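Local coordinates for protein putative mannose-6-phosphate isomerase YvyI (Bacillus subtilis, PDB 1QWR) that probably interconverts mannose 6-phosphate and fructose 6-phosphate, as a zinc-dependent type 1 phosphomannose isomerase, at residues Asp104-Glu109 with Ala193-Tyr198; Glu232-Arg237 with Thr241-Val246. One frame throughout, in Å; residues are numbered along the deposited sequence. Where two conformers were deposited one is given.

Contact 1: Asp104-Glu109 with Ala193-Tyr198; sequences DYYAGE and ATYRVY. With SO4 (sulfate ion), chain C.
The phenol oxygen of Tyr195 sits where helix 104-110 and the short strand 195-198 meet: Tyr195 OH is hydrogen-bonded to Glu111 OE2, just past the helical segment, and also lies in the plane of the Tyr106 ring at its edge, 3.4 Å from Tyr106 CE2. The two rings meet rim to rim, neither over the other's face, with planes turned 83° apart and centroids separated by 5.9 Å. Their closest carbons are Tyr106 CE2 and Tyr195 CE2, 3.6 Å apart. With CG anti to the backbone N (chi1 -163°), Tyr106 sends its ring off the helix to meet Tyr195. Tyrosine suits the buried strand position because its flat body packs against Tyr106 while its hydroxyl still finds a polar mate. Both tyrosines also touch Lys216 of helix 214-220, so three elements converge here. Strand 195-198 pairs antiparallel with 98-100, and a classic beta bulge sets Val197 and Tyr198 against Ile98. The next residue after Tyr195, Arg196, is an active-site residue by similarity. Its chain, extended from CG to NE, carries the guanidinium to a sulfate, probably from the crystallisation liquor, and Arg196 NE donates to sulfate O3 at 3.2 Å, from the edge of the group. Ser97, Lys99 and Arg210 also bind this sulfate, which is consistent with a place for the substrate's phosphate.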
loop_
_atom_site.group_PDB
_atom_site.type_symbol
_atom_site.label_atom_id
_atom_site.label_comp_id
_atom_site.label_asym_id
_atom_site.label_seq_id
_atom_site.Cartn_x
_atom_site.Cartn_y
_atom_site.Cartn_z
ATOM N N ASP A 104 11.517 -1.838 11.936
ATOM C CA ASP A 104 11.192 -0.887 12.999
ATOM C C ASP A 104 12.407 -0.444 13.828
ATOM O O ASP A 104 12.534 0.728 14.225
ATOM C CB ASP A 104 10.149 -1.477 13.963
ATOM C CG ASP A 104 8.774 -1.629 13.341
ATOM O OD1 ASP A 104 8.513 -1.031 12.266
ATOM O OD2 ASP A 104 7.931 -2.342 13.952
ATOM N N TYR A 105 13.293 -1.385 14.121
ATOM C CA TYR A 105 14.473 -1.038 14.916
ATOM C C TYR A 105 15.389 -0.057 14.196
ATOM O O TYR A 105 15.746 0.997 14.738
ATOM C CB TYR A 105 15.278 -2.293 15.256
ATOM C CG TYR A 105 16.582 -1.957 15.942
ATOM C CD1 TYR A 105 16.599 -1.494 17.264
ATOM C CD2 TYR A 105 17.788 -2.055 15.254
ATOM C CE1 TYR A 105 17.800 -1.133 17.884
ATOM C CE2 TYR A 105 18.996 -1.698 15.857
ATOM C CZ TYR A 105 18.989 -1.237 17.172
ATOM O OH TYR A 105 20.177 -0.872 17.760
ATOM N N TYR A 106 15.779 -0.399 12.978
ATOM C CA TYR A 106 16.686 0.466 12.242
ATOM C C TYR A 106 16.072 1.815 11.925
ATOM O O TYR A 106 16.752 2.839 12.000
ATOM C CB TYR A 106 17.141 -0.184 10.945
ATOM C CG TYR A 106 18.371 0.490 10.364
ATOM C CD1 TYR A 106 19.656 0.084 10.747
ATOM C CD2 TYR A 106 18.251 1.542 9.450
ATOM C CE1 TYR A 106 20.805 0.710 10.232
ATOM C CE2 TYR A 106 19.401 2.182 8.921
ATOM C CZ TYR A 106 20.672 1.757 9.321
ATOM O OH TYR A 106 21.808 2.377 8.833
ATOM N N ALA A 107 14.788 1.807 11.564
ATOM C CA ALA A 107 14.084 3.046 11.239
ATOM C C ALA A 107 14.002 3.940 12.459
ATOM O O ALA A 107 14.241 5.145 12.380
ATOM C CB ALA A 107 12.665 2.738 10.728
ATOM N N GLY A 108 13.647 3.345 13.593
ATOM C CA GLY A 108 13.524 4.110 14.820
ATOM C C GLY A 108 14.867 4.681 15.236
ATOM O O GLY A 108 14.951 5.831 15.631
ATOM N N GLU A 109 15.919 3.877 15.122
ATOM C CA GLU A 109 17.265 4.317 15.489
ATOM C C GLU A 109 17.871 5.357 14.557
ATOM O O GLU A 109 18.542 6.296 15.011
ATOM C CB GLU A 109 18.216 3.108 15.548
ATOM C CG GLU A 109 17.953 2.190 16.734
ATOM C CD GLU A 109 18.080 2.932 18.048
ATOM O OE1 GLU A 109 19.194 3.394 18.352
ATOM O OE2 GLU A 109 17.073 3.058 18.773
ATOM N N ALA A 193 10.086 5.682 5.284
ATOM C CA ALA A 193 11.514 5.337 5.343
ATOM C C ALA A 193 11.971 4.515 4.142
ATOM O O ALA A 193 11.657 3.316 4.013
ATOM C CB ALA A 193 11.803 4.600 6.625
ATOM N N THR A 194 12.737 5.168 3.267
ATOM C CA THR A 194 13.220 4.532 2.047
ATOM C C THR A 194 14.684 4.829 1.763
ATOM O O THR A 194 15.087 5.982 1.772
ATOM C CB THR A 194 12.412 5.021 0.838
ATOM O OG1 THR A 194 11.039 4.663 1.020
ATOM C CG2 THR A 194 12.946 4.401 -0.458
ATOM N N TYR A 195 15.459 3.783 1.495
ATOM C CA TYR A 195 16.877 3.936 1.180
ATOM C C TYR A 195 17.077 3.489 -0.267
ATOM O O TYR A 195 16.951 2.303 -0.580
ATOM C CB TYR A 195 17.742 3.087 2.132
ATOM C CG TYR A 195 17.541 3.413 3.608
ATOM C CD1 TYR A 195 17.356 4.733 4.037
ATOM C CD2 TYR A 195 17.552 2.404 4.575
ATOM C CE1 TYR A 195 17.188 5.031 5.394
ATOM C CE2 TYR A 195 17.387 2.689 5.925
ATOM C CZ TYR A 195 17.204 4.001 6.329
ATOM O OH TYR A 195 17.035 4.285 7.663
ATOM N N ARG A 196 17.373 4.441 -1.151
ATOM C CA ARG A 196 17.571 4.126 -2.564
ATOM C C ARG A 196 19.017 3.781 -2.859
ATOM O O ARG A 196 19.921 4.410 -2.309
ATOM C CB ARG A 196 17.231 5.322 -3.445
ATOM C CG ARG A 196 15.878 5.898 -3.220
ATOM C CD ARG A 196 15.510 6.825 -4.370
ATOM N NE ARG A 196 14.231 7.466 -4.109
ATOM C CZ ARG A 196 14.100 8.631 -3.497
ATOM N NH1 ARG A 196 15.171 9.293 -3.087
ATOM N NH2 ARG A 196 12.893 9.128 -3.288
ATOM N N VAL A 197 19.235 2.799 -3.726
ATOM C CA VAL A 197 20.598 2.455 -4.095
ATOM C C VAL A 197 20.841 2.857 -5.547
ATOM O O VAL A 197 21.978 3.084 -5.948
ATOM C CB VAL A 197 20.903 0.941 -3.917
ATOM C CG1 VAL A 197 20.575 0.512 -2.480
ATOM C CG2 VAL A 197 20.130 0.102 -4.909
ATOM N N TYR A 198 19.769 2.971 -6.328
ATOM C CA TYR A 198 19.894 3.328 -7.742
ATOM C C TYR A 198 18.600 3.907 -8.293
ATOM O O TYR A 198 17.519 3.369 -8.039
ATOM C CB TYR A 198 20.270 2.093 -8.559
ATOM C CG TYR A 198 20.572 2.390 -10.010
ATOM C CD1 TYR A 198 21.451 3.412 -10.357
ATOM C CD2 TYR A 198 20.006 1.626 -11.034
ATOM C CE1 TYR A 198 21.766 3.674 -11.698
ATOM C CE2 TYR A 198 20.319 1.878 -12.376
ATOM C CZ TYR A 198 21.198 2.906 -12.695
ATOM O OH TYR A 198 21.491 3.179 -14.015
HETATM S S SO4 C . 10.622 5.732 -5.203
HETATM O O1 SO4 C . 11.455 5.250 -6.333
HETATM O O2 SO4 C . 9.930 6.969 -5.578
HETATM O O3 SO4 C . 11.459 5.953 -4.014
HETATM O O4 SO4 C . 9.615 4.698 -4.893
#

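Contact 2: Glu232-Arg237 with Thr241-Val246. With SO4 (sulfate ion), chain D.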
loop_
_atom_site.group_PDB
_atom_site.type_symbol
_atom_site.label_atom_id
_atom_site.label_comp_id
_atom_site.label_asym_id
_atom_site.label_seq_id
_atom_site.Cartn_x
_atom_site.Cartn_y
_atom_site.Cartn_z
ATOM N N GLU A 232 -1.937 -18.545 0.308
ATOM C CA GLU A 232 -3.193 -17.840 0.104
ATOM C C GLU A 232 -4.342 -18.828 0.287
ATOM O O GLU A 232 -4.150 -20.042 0.173
ATOM C CB GLU A 232 -3.236 -17.235 -1.295
ATOM C CG GLU A 232 -2.034 -16.374 -1.627
ATOM C CD GLU A 232 -2.039 -15.903 -3.062
ATOM O OE1 GLU A 232 -2.457 -16.684 -3.946
ATOM O OE2 GLU A 232 -1.608 -14.760 -3.315
ATOM N N SER A 233 -5.520 -18.291 0.600
ATOM C CA SER A 233 -6.738 -19.074 0.794
ATOM C C SER A 233 -7.885 -18.330 0.141
ATOM O O SER A 233 -7.886 -17.095 0.094
ATOM C CB SER A 233 -7.073 -19.215 2.282
ATOM O OG SER A 233 -6.273 -20.181 2.914
ATOM N N THR A 234 -8.869 -19.066 -0.366
ATOM C CA THR A 234 -10.037 -18.410 -0.949
ATOM C C THR A 234 -11.300 -19.091 -0.460
ATOM O O THR A 234 -11.345 -20.317 -0.356
ATOM C CB THR A 234 -10.040 -18.494 -2.471
ATOM O OG1 THR A 234 -8.894 -17.810 -2.987
ATOM C CG2 THR A 234 -11.329 -17.886 -3.039
ATOM N N GLU A 235 -12.318 -18.311 -0.120
ATOM C CA GLU A 235 -13.558 -18.935 0.287
ATOM C C GLU A 235 -14.690 -18.119 -0.280
ATOM O O GLU A 235 -14.533 -16.918 -0.525
ATOM C CB GLU A 235 -13.650 -19.052 1.802
ATOM C CG GLU A 235 -13.897 -17.783 2.567
ATOM C CD GLU A 235 -14.057 -18.071 4.044
ATOM O OE1 GLU A 235 -13.104 -18.606 4.638
ATOM O OE2 GLU A 235 -15.128 -17.778 4.611
ATOM N N SER A 236 -15.819 -18.765 -0.538
ATOM C CA SER A 236 -16.943 -18.049 -1.109
ATOM C C SER A 236 -18.232 -18.278 -0.372
ATOM O O SER A 236 -18.490 -19.376 0.128
ATOM C CB SER A 236 -17.166 -18.445 -2.575
ATOM O OG SER A 236 -16.105 -18.021 -3.408
ATOM N N ARG A 237 -19.055 -17.238 -0.306
ATOM C CA ARG A 237 -20.371 -17.357 0.297
ATOM C C ARG A 237 -21.307 -16.620 -0.643
ATOM O O ARG A 237 -20.901 -16.222 -1.740
ATOM C CB ARG A 237 -20.422 -16.770 1.714
ATOM C CG ARG A 237 -20.260 -15.271 1.842
ATOM C CD ARG A 237 -20.718 -14.851 3.239
ATOM N NE ARG A 237 -20.406 -13.464 3.567
ATOM C CZ ARG A 237 -19.190 -13.022 3.870
ATOM N NH1 ARG A 237 -18.166 -13.864 3.884
ATOM N NH2 ARG A 237 -18.999 -11.743 4.171
ATOM N N THR A 241 -16.652 -13.670 -3.021
ATOM C CA THR A 241 -15.522 -14.586 -2.933
ATOM C C THR A 241 -14.437 -13.777 -2.210
ATOM O O THR A 241 -14.158 -12.653 -2.603
ATOM C CB THR A 241 -15.025 -14.998 -4.313
ATOM O OG1 THR A 241 -15.961 -15.926 -4.879
ATOM C CG2 THR A 241 -13.665 -15.655 -4.223
ATOM N N ILE A 242 -13.854 -14.335 -1.151
ATOM C CA ILE A 242 -12.820 -13.632 -0.393
ATOM C C ILE A 242 -11.492 -14.338 -0.527
ATOM O O ILE A 242 -11.393 -15.533 -0.227
ATOM C CB ILE A 242 -13.165 -13.565 1.115
ATOM C CG1 ILE A 242 -14.504 -12.849 1.285
ATOM C CG2 ILE A 242 -12.045 -12.845 1.897
ATOM C CD1 ILE A 242 -15.054 -12.871 2.703
ATOM N N LYS A 243 -10.483 -13.622 -1.005
ATOM C CA LYS A 243 -9.151 -14.219 -1.089
ATOM C C LYS A 243 -8.359 -13.595 0.040
ATOM O O LYS A 243 -8.403 -12.357 0.221
ATOM C CB LYS A 243 -8.484 -13.896 -2.424
ATOM C CG LYS A 243 -7.133 -14.585 -2.619
ATOM C CD LYS A 243 -6.834 -14.607 -4.114
ATOM C CE LYS A 243 -5.551 -15.355 -4.475
ATOM N NZ LYS A 243 -5.450 -15.405 -5.988
ATOM N N THR A 244 -7.688 -14.450 0.814
ATOM C CA THR A 244 -6.832 -14.043 1.928
ATOM C C THR A 244 -5.413 -14.127 1.368
ATOM O O THR A 244 -4.922 -15.221 1.051
ATOM C CB THR A 244 -6.971 -15.015 3.119
ATOM O OG1 THR A 244 -8.319 -14.985 3.611
ATOM C CG2 THR A 244 -6.010 -14.627 4.246
ATOM N N PHE A 245 -4.764 -12.973 1.206
ATOM C CA PHE A 245 -3.413 -12.948 0.642
ATOM C C PHE A 245 -2.339 -13.195 1.681
ATOM O O PHE A 245 -1.333 -13.848 1.404
ATOM C CB PHE A 245 -3.133 -11.591 -0.009
ATOM C CG PHE A 245 -3.970 -11.301 -1.210
ATOM C CD1 PHE A 245 -3.822 -12.051 -2.376
ATOM C CD2 PHE A 245 -4.872 -10.232 -1.202
ATOM C CE1 PHE A 245 -4.558 -11.742 -3.525
ATOM C CE2 PHE A 245 -5.617 -9.909 -2.347
ATOM C CZ PHE A 245 -5.460 -10.665 -3.509
ATOM N N VAL A 246 -2.543 -12.650 2.875
ATOM C CA VAL A 246 -1.567 -12.798 3.927
ATOM C C VAL A 246 -2.160 -12.395 5.264
ATOM O O VAL A 246 -3.094 -11.575 5.348
ATOM C CB VAL A 246 -0.291 -11.922 3.654
ATOM C CG1 VAL A 246 -0.637 -10.416 3.760
ATOM C CG2 VAL A 246 0.818 -12.297 4.624
HETATM S S SO4 D . -16.819 -10.279 6.127
HETATM O O1 SO4 D . -15.645 -10.230 7.022
HETATM O O2 SO4 D . -16.473 -11.073 4.923
HETATM O O3 SO4 D . -17.976 -10.881 6.823
HETATM O O4 SO4 D . -17.167 -8.901 5.738
HETATM O O HOH W 1 -2.862 -13.991 -6.397
HETATM O O HOH W 2 0.541 -14.492 -0.657
#
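Ser236 OG and Thr241 OG1 form a 2.6 Å hydrogen bond across a non-hydrogen-bonded pair of this antiparallel hairpin. Each hydroxyl stands anti to its own carbonyl carbon (chi1 -67° in Ser236, -74° in Thr241), which brings the two oxygens together. On the same face the methyls Thr234 CG2 and Thr241 CG2 are tightly packed at 3.4 Å; beta-branched threonine suits an extended strand and offers both a methyl and a hydroxyl. Farther along, the extended aliphatic chain of Lys243 runs past Thr234 OG1 toward Glu232, whose OE1 makes a long salt bridge of 3.8 Å to Lys243 NZ. A water accepting from Lys243 NZ at 3.0 Å adds only a weak link to Glu232. An alanine in place of Lys243 would probably leave the Glu232 carboxylate without this charged mate and uncover Thr234 beside it. Glu232 OE2 also reaches the edge of the Phe245 ring, in its plane. In one of the two conformers of Arg237, NH2 donates nearly straight to sulfate O2 at 2.7 Å, and NH1 lies 3.5 Å from Ile242 CD1. Backbone bonds join Ser233 to Thr244 and Glu235 to Ile242, both ways in each pair. Strand 240-247 lies between 233-237 and 252-259 in the cupin region, while Phe245 stacks on Phe167 of strand 167-170.

The two contacts follow one another along the chain and lie on opposite sides of its centre; their own centres are about 32 Å apart and their nearest atoms about 15 Å. Contact 1 is the one near the catalytic centre: the side chain of Tyr195 is about 7 Å from that of His101 and about 10 Å from the zinc ion, which is held by His101, Glu119 and His176. Contact 2 is a surface hairpin away from these sites. Each has an arginine holding a sulfate, but in different settings: the ion of contact 1 is gathered by several basic side chains beside a putative active-site arginine, whereas that of contact 2 also takes a backbone bond from Ala265.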